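Local structure of multiheme cytochrome cf (6QVM) at residues Ala43-Gln48 and Ala61-Phe66; Lys107-Val112 and Asn207-Lys212; Arg440-Asp445 and Ala456-Thr461. The protein is an undecaheme cytochrome of the S-layer that probably passes electrons along its hemes to insoluble extracellular Fe(III). One frame throughout, in Å; residues are numbered along the deposited sequence.

Contact 1. Residues Ala43-Gln48 and Ala61-Phe66. With HEC (heme c), chain F.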
loop_
_atom_site.group_PDB
_atom_site.type_symbol
_atom_site.label_atom_id
_atom_site.label_comp_id
_atom_site.label_asym_id
_atom_site.label_seq_id
_atom_site.Cartn_x
_atom_site.Cartn_y
_atom_site.Cartn_z
ATOM N N ALA A 43 -8.728 28.358 -18.977
ATOM C CA ALA A 43 -9.235 29.726 -18.920
ATOM C C ALA A 43 -9.614 30.230 -20.305
ATOM O O ALA A 43 -10.611 30.945 -20.464
ATOM C CB ALA A 43 -8.197 30.647 -18.283
ATOM N N SER A 44 -8.838 29.851 -21.324
ATOM C CA SER A 44 -9.110 30.288 -22.689
ATOM C C SER A 44 -10.425 29.745 -23.238
ATOM O O SER A 44 -10.881 30.232 -24.276
ATOM C CB SER A 44 -7.963 29.880 -23.613
ATOM O OG SER A 44 -7.924 28.476 -23.782
ATOM N N HIS A 45 -11.044 28.767 -22.573
ATOM C CA HIS A 45 -12.308 28.200 -23.024
ATOM C C HIS A 45 -13.519 28.808 -22.334
ATOM O O HIS A 45 -14.653 28.496 -22.720
ATOM C CB HIS A 45 -12.340 26.692 -22.771
ATOM C CG HIS A 45 -11.397 25.904 -23.624
ATOM N ND1 HIS A 45 -10.120 26.329 -23.921
ATOM C CD2 HIS A 45 -11.544 24.703 -24.234
ATOM C CE1 HIS A 45 -9.519 25.422 -24.675
ATOM N NE2 HIS A 45 -10.364 24.426 -24.881
ATOM N N LYS A 46 -13.309 29.651 -21.329
ATOM C CA LYS A 46 -14.393 30.021 -20.435
ATOM C C LYS A 46 -15.439 30.870 -21.140
ATOM O O LYS A 46 -15.117 31.786 -21.901
ATOM C CB LYS A 46 -13.856 30.771 -19.219
ATOM C CG LYS A 46 -14.932 31.142 -18.209
ATOM C CD LYS A 46 -14.337 31.465 -16.850
ATOM C CE LYS A 46 -15.370 32.119 -15.947
ATOM N NZ LYS A 46 -14.750 32.678 -14.716
ATOM N N SER A 47 -16.704 30.549 -20.879
ATOM C CA SER A 47 -17.819 31.370 -21.332
ATOM C C SER A 47 -18.051 32.499 -20.337
ATOM O O SER A 47 -18.234 32.255 -19.140
ATOM C CB SER A 47 -19.087 30.533 -21.480
ATOM O OG SER A 47 -19.004 29.664 -22.595
ATOM N N GLN A 48 -18.023 33.727 -20.826
ATOM C CA GLN A 48 -18.580 34.797 -20.024
ATOM C C GLN A 48 -20.106 34.716 -20.076
ATOM O O GLN A 48 -20.661 34.147 -21.018
ATOM C CB GLN A 48 -18.097 36.154 -20.531
ATOM C CG GLN A 48 -16.681 36.499 -20.075
ATOM C CD GLN A 48 -16.545 36.505 -18.559
ATOM O OE1 GLN A 48 -17.328 37.146 -17.859
ATOM N NE2 GLN A 48 -15.557 35.779 -18.048
ATOM N N ALA A 61 -15.386 16.514 -30.094
ATOM C CA ALA A 61 -15.369 16.753 -31.530
ATOM C C ALA A 61 -14.070 17.432 -31.929
ATOM O O ALA A 61 -13.434 17.062 -32.922
ATOM C CB ALA A 61 -16.574 17.594 -31.946
ATOM N N CYS A 62 -13.628 18.385 -31.115
ATOM C CA CYS A 62 -12.576 19.315 -31.487
ATOM C C CYS A 62 -11.242 18.703 -31.080
ATOM O O CYS A 62 -10.257 18.815 -31.814
ATOM C CB CYS A 62 -12.814 20.658 -30.802
ATOM S SG CYS A 62 -11.886 22.084 -31.414
ATOM N N HIS A 63 -11.213 18.031 -29.927
ATOM C CA HIS A 63 -10.002 17.417 -29.399
ATOM C C HIS A 63 -9.788 15.983 -29.869
ATOM O O HIS A 63 -8.677 15.465 -29.709
ATOM C CB HIS A 63 -10.031 17.435 -27.870
ATOM C CG HIS A 63 -9.712 18.770 -27.279
ATOM N ND1 HIS A 63 -8.429 19.149 -26.950
ATOM C CD2 HIS A 63 -10.510 19.813 -26.954
ATOM C CE1 HIS A 63 -8.451 20.368 -26.443
ATOM N NE2 HIS A 63 -9.702 20.794 -26.435
ATOM N N LYS A 64 -10.816 15.352 -30.445
ATOM C CA LYS A 64 -10.814 13.962 -30.898
ATOM C C LYS A 64 -9.474 13.454 -31.411
ATOM O O LYS A 64 -9.075 12.327 -31.102
ATOM C CB LYS A 64 -11.841 13.793 -32.014
ATOM C CG LYS A 64 -12.262 12.373 -32.267
ATOM C CD LYS A 64 -13.230 12.304 -33.434
ATOM C CE LYS A 64 -13.112 10.969 -34.151
ATOM N N ALA A 65 -8.783 14.265 -32.215
ATOM C CA ALA A 65 -7.604 13.786 -32.930
ATOM C C ALA A 65 -6.601 14.915 -33.142
ATOM O O ALA A 65 -5.975 15.018 -34.202
ATOM C CB ALA A 65 -7.987 13.160 -34.272
ATOM N N PHE A 66 -6.426 15.765 -32.130
ATOM C CA PHE A 66 -5.466 16.861 -32.202
ATOM C C PHE A 66 -4.800 17.024 -30.838
ATOM O O PHE A 66 -3.576 17.162 -30.746
ATOM C CB PHE A 66 -6.171 18.133 -32.704
ATOM C CG PHE A 66 -5.962 19.353 -31.851
ATOM C CD1 PHE A 66 -4.744 20.017 -31.839
ATOM C CD2 PHE A 66 -7.011 19.878 -31.109
ATOM C CE1 PHE A 66 -4.565 21.150 -31.074
ATOM C CE2 PHE A 66 -6.836 21.007 -30.336
ATOM C CZ PHE A 66 -5.612 21.646 -30.321
HETATM FE FE HEC F . -10.035 22.534 -25.653
HETATM C CHA HEC F . -6.638 23.218 -25.288
HETATM C CHB HEC F . -9.974 20.947 -22.603
HETATM C CHC HEC F . -13.420 21.881 -25.908
HETATM C CHD HEC F . -9.990 23.617 -28.873
HETATM N NA HEC F . -8.574 22.171 -24.212
HETATM C C1A HEC F . -7.230 22.482 -24.280
HETATM C C2A HEC F . -6.556 21.920 -23.119
HETATM C C3A HEC F . -7.496 21.271 -22.391
HETATM C C4A HEC F . -8.770 21.431 -23.063
HETATM C CMA HEC F . -7.351 20.491 -21.065
HETATM C CAA HEC F . -5.022 22.077 -22.898
HETATM C CBA HEC F . -4.570 22.258 -21.445
HETATM C CGA HEC F . -4.679 23.696 -21.019
HETATM O O1A HEC F . -5.048 23.948 -19.843
HETATM O O2A HEC F . -4.401 24.590 -21.856
HETATM N NB HEC F . -11.437 21.568 -24.498
HETATM C C1B HEC F . -11.200 21.083 -23.222
HETATM C C2B HEC F . -12.473 20.724 -22.637
HETATM C C3B HEC F . -13.432 20.953 -23.552
HETATM C C4B HEC F . -12.796 21.499 -24.737
HETATM C CMB HEC F . -12.649 20.098 -21.237
HETATM C CAB HEC F . -14.954 20.721 -23.401
HETATM C CBB HEC F . -15.564 21.620 -22.302
HETATM N NC HEC F . -11.425 22.673 -27.112
HETATM C C1C HEC F . -12.776 22.389 -27.024
HETATM C C2C HEC F . -13.394 22.680 -28.311
HETATM C C3C HEC F . -12.464 23.291 -29.087
HETATM C C4C HEC F . -11.204 23.208 -28.367
HETATM C CMC HEC F . -14.920 22.609 -28.542
HETATM C CAC HEC F . -12.510 23.779 -30.567
HETATM C CBC HEC F . -13.745 24.601 -30.981
HETATM N ND HEC F . -8.531 23.273 -26.895
HETATM C C1D HEC F . -8.798 23.722 -28.187
HETATM C C2D HEC F . -7.601 24.320 -28.717
HETATM C C3D HEC F . -6.552 24.203 -27.605
HETATM C C4D HEC F . -7.218 23.539 -26.505
HETATM C CMD HEC F . -7.437 24.948 -30.114
HETATM C CAD HEC F . -5.094 24.698 -27.684
HETATM C CBD HEC F . -5.078 26.199 -27.419
HETATM C CGD HEC F . -5.310 26.424 -25.945
HETATM O O1D HEC F . -4.589 25.792 -25.122
HETATM O O2D HEC F . -6.218 27.225 -25.592
#
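His45 and His63 face each other through the iron of a heme c, their NE2 atoms 4.0 Å apart with the metal between them. This is bis-histidine coordination at a CXXCH heme-attachment motif, of which Cys62 is the second cysteine and His63 the histidine. Along 61-66, Cys62 comes first: its SG stands anti to the backbone N (chi1 -165°) and makes the covalent thioether to heme CAC at 2.0 Å, tying the porphyrin to helix 59-63. His63 follows, and its NE2 binds the iron at 1.9 Å. Its other nitrogen, ND1, is hydrogen-bonded to the carbonyl of Met67, which fixes the rotation of the imidazole. Phe66 then brings the edge of its ring, through CE2 and CZ, over pyrrole D on the His63 side of the porphyrin, with CZ 3.7 Å from heme C2D. Across the macrocycle, His45 in the short 3-10 turn 43-45 supplies the opposite axial bond, NE2 to iron at 2.1 Å. The two imidazole planes are turned by only about 28° against each other. His45 is steered from behind by its neighbour: ND1 donates to Ser44 OG at 3.1 Å, with OG practically in the imidazole plane, and that hydroxyl in turn donates to propionate oxygen O2D of the heme at 2.8 Å.

Contact 2. Residues Lys107-Val112 and Asn207-Lys212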
loop_
_atom_site.group_PDB
_atom_site.type_symbol
_atom_site.label_atom_id
_atom_site.label_comp_id
_atom_site.label_asym_id
_atom_site.label_seq_id
_atom_site.Cartn_x
_atom_site.Cartn_y
_atom_site.Cartn_z
ATOM N N LYS A 107 -28.900 19.741 3.801
ATOM C CA LYS A 107 -27.842 18.839 3.356
ATOM C C LYS A 107 -26.656 19.621 2.800
ATOM O O LYS A 107 -25.495 19.324 3.107
ATOM C CB LYS A 107 -28.404 17.875 2.313
ATOM C CG LYS A 107 -27.732 16.519 2.279
ATOM C CD LYS A 107 -28.623 15.497 1.592
ATOM N N GLU A 108 -26.937 20.650 2.000
ATOM C CA GLU A 108 -25.871 21.451 1.408
ATOM C C GLU A 108 -25.346 22.507 2.374
ATOM O O GLU A 108 -24.134 22.743 2.429
ATOM C CB GLU A 108 -26.357 22.102 0.116
ATOM C CG GLU A 108 -26.249 21.205 -1.112
ATOM C CD GLU A 108 -24.807 20.886 -1.476
ATOM O OE1 GLU A 108 -24.317 19.803 -1.093
ATOM O OE2 GLU A 108 -24.158 21.728 -2.133
ATOM N N PHE A 109 -26.236 23.161 3.126
ATOM C CA PHE A 109 -25.789 24.107 4.144
ATOM C C PHE A 109 -24.908 23.419 5.178
ATOM O O PHE A 109 -23.915 23.993 5.638
ATOM C CB PHE A 109 -26.993 24.772 4.819
ATOM C CG PHE A 109 -27.539 25.960 4.071
ATOM C CD1 PHE A 109 -27.647 25.944 2.690
ATOM C CD2 PHE A 109 -27.955 27.090 4.755
ATOM C CE1 PHE A 109 -28.150 27.040 2.002
ATOM C CE2 PHE A 109 -28.462 28.186 4.077
ATOM C CZ PHE A 109 -28.554 28.163 2.698
ATOM N N ALA A 110 -25.248 22.183 5.549
ATOM C CA ALA A 110 -24.420 21.444 6.495
ATOM C C ALA A 110 -23.076 21.078 5.878
ATOM O O ALA A 110 -22.024 21.295 6.489
ATOM C CB ALA A 110 -25.154 20.194 6.973
ATOM N N ARG A 111 -23.088 20.529 4.662
ATOM C CA ARG A 111 -21.845 20.093 4.032
ATOM C C ARG A 111 -20.826 21.224 3.955
ATOM O O ARG A 111 -19.659 21.054 4.332
ATOM C CB ARG A 111 -22.131 19.552 2.633
ATOM C CG ARG A 111 -20.862 19.268 1.836
ATOM C CD ARG A 111 -21.145 18.855 0.406
ATOM N NE ARG A 111 -21.647 19.952 -0.423
ATOM C CZ ARG A 111 -20.895 20.941 -0.904
ATOM N NH1 ARG A 111 -19.601 20.987 -0.634
ATOM N NH2 ARG A 111 -21.430 21.888 -1.665
ATOM N N VAL A 112 -21.248 22.384 3.448
ATOM C CA VAL A 112 -20.309 23.474 3.215
ATOM C C VAL A 112 -19.813 24.048 4.537
ATOM O O VAL A 112 -18.636 24.408 4.672
ATOM C CB VAL A 112 -20.956 24.544 2.315
ATOM C CG1 VAL A 112 -20.072 25.782 2.225
ATOM C CG2 VAL A 112 -21.215 23.966 0.942
ATOM N N ASN A 207 -24.674 31.006 -1.605
ATOM C CA ASN A 207 -23.447 31.717 -1.952
ATOM C C ASN A 207 -22.836 32.389 -0.729
ATOM O O ASN A 207 -21.608 32.442 -0.589
ATOM C CB ASN A 207 -23.720 32.742 -3.058
ATOM C CG ASN A 207 -24.024 32.089 -4.390
ATOM O OD1 ASN A 207 -23.733 30.907 -4.595
ATOM N ND2 ASN A 207 -24.632 32.848 -5.295
ATOM N N ALA A 208 -23.675 32.920 0.162
ATOM C CA ALA A 208 -23.165 33.538 1.381
ATOM C C ALA A 208 -22.536 32.507 2.312
ATOM O O ALA A 208 -21.561 32.812 3.009
ATOM C CB ALA A 208 -24.285 34.288 2.099
ATOM N N VAL A 209 -23.082 31.288 2.341
ATOM C CA VAL A 209 -22.443 30.204 3.080
ATOM C C VAL A 209 -21.118 29.827 2.429
ATOM O O VAL A 209 -20.110 29.611 3.112
ATOM C CB VAL A 209 -23.388 28.992 3.179
ATOM C CG1 VAL A 209 -22.722 27.869 3.943
ATOM C CG2 VAL A 209 -24.706 29.384 3.829
ATOM N N GLN A 210 -21.092 29.761 1.094
ATOM C CA GLN A 210 -19.856 29.434 0.388
ATOM C C GLN A 210 -18.801 30.522 0.546
ATOM O O GLN A 210 -17.601 30.227 0.530
ATOM C CB GLN A 210 -20.140 29.194 -1.094
ATOM C CG GLN A 210 -20.616 27.792 -1.414
ATOM C CD GLN A 210 -20.942 27.615 -2.885
ATOM O OE1 GLN A 210 -21.660 28.423 -3.476
ATOM N NE2 GLN A 210 -20.403 26.565 -3.490
ATOM N N ALA A 211 -19.224 31.779 0.691
ATOM C CA ALA A 211 -18.262 32.857 0.896
ATOM C C ALA A 211 -17.596 32.743 2.261
ATOM O O ALA A 211 -16.406 33.043 2.403
ATOM C CB ALA A 211 -18.948 34.213 0.740
ATOM N N LYS A 212 -18.346 32.307 3.276
ATOM C CA LYS A 212 -17.789 32.198 4.619
ATOM C C LYS A 212 -16.868 30.994 4.767
ATOM O O LYS A 212 -15.884 31.061 5.513
ATOM C CB LYS A 212 -18.908 32.121 5.658
ATOM C CG LYS A 212 -18.402 32.178 7.091
ATOM C CD LYS A 212 -19.436 31.685 8.082
ATOM C CE LYS A 212 -18.803 31.425 9.441
ATOM N NZ LYS A 212 -18.342 32.676 10.096
HETATM O O HOH W 1 -19.878 24.045 -2.325
#
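With its chi1 at 180°, Val209 sets CG1 anti to the backbone N and turns CG2 away from its carbonyl carbon, which lets the two methyls reach different partners, Val112 and Phe109. CG1 meets CG1 of Val112 at 3.8 Å, the latter methyl likewise anti to its own backbone N. CG2 sits over one face of the Phe109 ring in a CH-pi contact, 4.1 Å from the centroid and 16° off the ring normal. Val112 CG1 also lies against Gln210, 4.1 Å from its CA. With an alanine at Val209 both methyls would be gone, which would probably open a gap between the helices and leave the Phe109 face without its CH-pi mate. Polar groups tie the flank of this apolar seam. Arg111 grips Glu108 side-on through NE and NH2, one nitrogen to each carboxylate oxygen, both bonds 2.8 Å long and nearly straight. The same NH2 donates to a water that Gln210 NE2 also donates to, so the crossing link is water-mediated. The two segments run almost parallel, their axes 11° apart in direction and 9.9 Å at closest approach, as helix 102-113 packs on helix 199-212. Glu108 has a second salt bridge to Arg80 and Arg111 one to Glu79, both on helix 79-86, while Leu136 of helix 129-139 packs on both Phe109 and Val209.

Contact 3. Residues Arg440-Asp445 and Ala456-Thr461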
loop_
_atom_site.group_PDB
_atom_site.type_symbol
_atom_site.label_atom_id
_atom_site.label_comp_id
_atom_site.label_asym_id
_atom_site.label_seq_id
_atom_site.Cartn_x
_atom_site.Cartn_y
_atom_site.Cartn_z
ATOM N N ARG A 440 6.375 -7.817 -14.535
ATOM C CA ARG A 440 5.313 -8.710 -14.084
ATOM C C ARG A 440 3.982 -7.980 -13.964
ATOM O O ARG A 440 2.929 -8.546 -14.275
ATOM C CB ARG A 440 5.702 -9.355 -12.754
ATOM C CG ARG A 440 6.845 -10.351 -12.871
ATOM C CD ARG A 440 7.429 -10.695 -11.511
ATOM N NE ARG A 440 6.419 -11.223 -10.597
ATOM C CZ ARG A 440 6.122 -12.514 -10.470
ATOM N NH1 ARG A 440 5.184 -12.905 -9.616
ATOM N NH2 ARG A 440 6.760 -13.417 -11.202
ATOM N N THR A 441 4.009 -6.721 -13.521
ATOM C CA THR A 441 2.777 -5.945 -13.435
ATOM C C THR A 441 2.350 -5.433 -14.804
ATOM O O THR A 441 1.157 -5.424 -15.115
ATOM C CB THR A 441 2.941 -4.785 -12.459
ATOM O OG1 THR A 441 4.020 -3.946 -12.894
ATOM C CG2 THR A 441 3.224 -5.307 -11.059
ATOM N N ALA A 442 3.308 -5.013 -15.635
ATOM C CA ALA A 442 2.976 -4.584 -16.990
ATOM C C ALA A 442 2.327 -5.718 -17.771
ATOM O O ALA A 442 1.290 -5.529 -18.419
ATOM C CB ALA A 442 4.230 -4.080 -17.703
ATOM N N LEU A 443 2.926 -6.910 -17.713
ATOM C CA LEU A 443 2.354 -8.077 -18.378
ATOM C C LEU A 443 0.948 -8.366 -17.872
ATOM O O LEU A 443 0.018 -8.555 -18.662
ATOM C CB LEU A 443 3.260 -9.288 -18.167
ATOM C CG LEU A 443 2.679 -10.665 -18.497
ATOM C CD1 LEU A 443 2.188 -10.732 -19.934
ATOM C CD2 LEU A 443 3.708 -11.753 -18.230
ATOM N N GLU A 444 0.780 -8.412 -16.549
ATOM C CA GLU A 444 -0.535 -8.682 -15.977
ATOM C C GLU A 444 -1.554 -7.618 -16.373
ATOM O O GLU A 444 -2.753 -7.910 -16.457
ATOM C CB GLU A 444 -0.420 -8.800 -14.458
ATOM C CG GLU A 444 -1.468 -8.029 -13.684
ATOM C CD GLU A 444 -1.919 -8.759 -12.432
ATOM O OE1 GLU A 444 -1.058 -9.288 -11.693
ATOM O OE2 GLU A 444 -3.143 -8.814 -12.192
ATOM N N ASP A 445 -1.098 -6.387 -16.631
ATOM C CA ASP A 445 -2.003 -5.351 -17.121
ATOM C C ASP A 445 -2.438 -5.612 -18.559
ATOM O O ASP A 445 -3.570 -5.285 -18.929
ATOM C CB ASP A 445 -1.344 -3.976 -17.011
ATOM C CG ASP A 445 -1.439 -3.400 -15.615
ATOM O OD1 ASP A 445 -2.204 -3.951 -14.793
ATOM O OD2 ASP A 445 -0.744 -2.402 -15.334
ATOM N N ALA A 456 3.351 -14.621 -24.520
ATOM C CA ALA A 456 4.336 -14.614 -25.595
ATOM C C ALA A 456 4.201 -13.380 -26.475
ATOM O O ALA A 456 5.206 -12.849 -26.963
ATOM C CB ALA A 456 4.215 -15.886 -26.428
ATOM N N ASP A 457 2.974 -12.913 -26.704
ATOM C CA ASP A 457 2.749 -11.803 -27.622
ATOM C C ASP A 457 2.509 -10.472 -26.916
ATOM O O ASP A 457 2.143 -9.496 -27.576
ATOM C CB ASP A 457 1.597 -12.121 -28.584
ATOM C CG ASP A 457 0.250 -12.174 -27.899
ATOM O OD1 ASP A 457 0.201 -12.385 -26.673
ATOM O OD2 ASP A 457 -0.773 -12.002 -28.595
ATOM N N PHE A 458 2.694 -10.407 -25.594
ATOM C CA PHE A 458 2.937 -9.112 -24.965
ATOM C C PHE A 458 4.377 -8.673 -25.192
ATOM O O PHE A 458 4.657 -7.480 -25.351
ATOM C CB PHE A 458 2.638 -9.170 -23.463
ATOM C CG PHE A 458 3.196 -8.004 -22.687
ATOM C CD1 PHE A 458 2.649 -6.739 -22.826
ATOM C CD2 PHE A 458 4.265 -8.174 -21.821
ATOM C CE1 PHE A 458 3.156 -5.664 -22.120
ATOM C CE2 PHE A 458 4.780 -7.100 -21.112
ATOM C CZ PHE A 458 4.222 -5.844 -21.261
ATOM N N ASN A 459 5.292 -9.645 -25.225
ATOM C CA ASN A 459 6.712 -9.370 -25.410
ATOM C C ASN A 459 6.977 -8.679 -26.742
ATOM O O ASN A 459 7.979 -7.971 -26.888
ATOM C CB ASN A 459 7.506 -10.678 -25.319
ATOM C CG ASN A 459 7.324 -11.405 -23.983
ATOM O OD1 ASN A 459 8.299 -11.814 -23.358
ATOM N ND2 ASN A 459 6.079 -11.576 -23.550
ATOM N N ALA A 460 6.086 -8.868 -27.719
ATOM C CA ALA A 460 6.220 -8.171 -28.993
ATOM C C ALA A 460 6.138 -6.661 -28.818
ATOM O O ALA A 460 6.705 -5.909 -29.619
ATOM C CB ALA A 460 5.140 -8.645 -29.966
ATOM N N THR A 461 5.448 -6.203 -27.775
ATOM C CA THR A 461 5.204 -4.782 -27.587
ATOM C C THR A 461 6.390 -4.049 -26.968
ATOM O O THR A 461 6.497 -2.832 -27.140
ATOM C CB THR A 461 3.963 -4.583 -26.708
ATOM O OG1 THR A 461 2.936 -5.502 -27.107
ATOM C CG2 THR A 461 3.433 -3.165 -26.826
#
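Phe458 lays one face of its ring over the backbone of Leu443 rather than over the tip of its side chain. The CA of Leu443 stands 4.0 Å from the ring centroid and 20° off the ring normal, a CH-pi contact made by a main-chain carbon. The ring reaches the helix because CG of Phe458 is anti to its backbone N (chi1 165°), extending the side chain across to 440-445. Leu443 adds its own branch: CD1 comes up to CD2 of the ring at 3.8 Å and also meets CB of Phe458, so the branch covers the attachment end of the ring while the backbone of Leu443 covers its outer part. At the other end of the ring, CZ meets the methyl of Ala442 at 4.0 Å. The contact is one of helix and returning loop: helix 437-449 begins just after the heme-binding residues Cys434 and His435, and the chain then doubles back so that 456-461 lies against it. The loop side is shaped by a turn in which Thr461 N donates to Phe458 O at 2.9 Å, a bond to which the Thr461 hydroxyl adds a weak second one. Around this apolar patch, the ring of Tyr446, one helical turn further on, meets that of Phe458 with the planes at about 45°, and Phe467 touches Ala442. The methyl of Ala442 is about 9 Å from a heme c, whereas Arg440 takes no part across the contact, its NH1 forming a salt bridge with Glu499.

Overall arrangement
The three contacts use separate elements and follow one another along the chain without touching. The centres of contacts 1 and 2 lie about 31 Å apart. Those of contacts 1 and 3 are about 36 Å apart, and those of contacts 2 and 3 about 50 Å. Contact 1 buries only 40 Å² between its segments, because heme iron and thioether do the joining; its two touching residues are nevertheless buried. Contact 2, with 204 Å², is partly buried and combines an apolar helix seam with charged and water-linked flanks. Contact 3, with 150 Å², is buried and wholly apolar between its segments. Its centre lies nearest the chain centre, about 23 Å away, against 37 Å for contact 1 and 35 Å for contact 2.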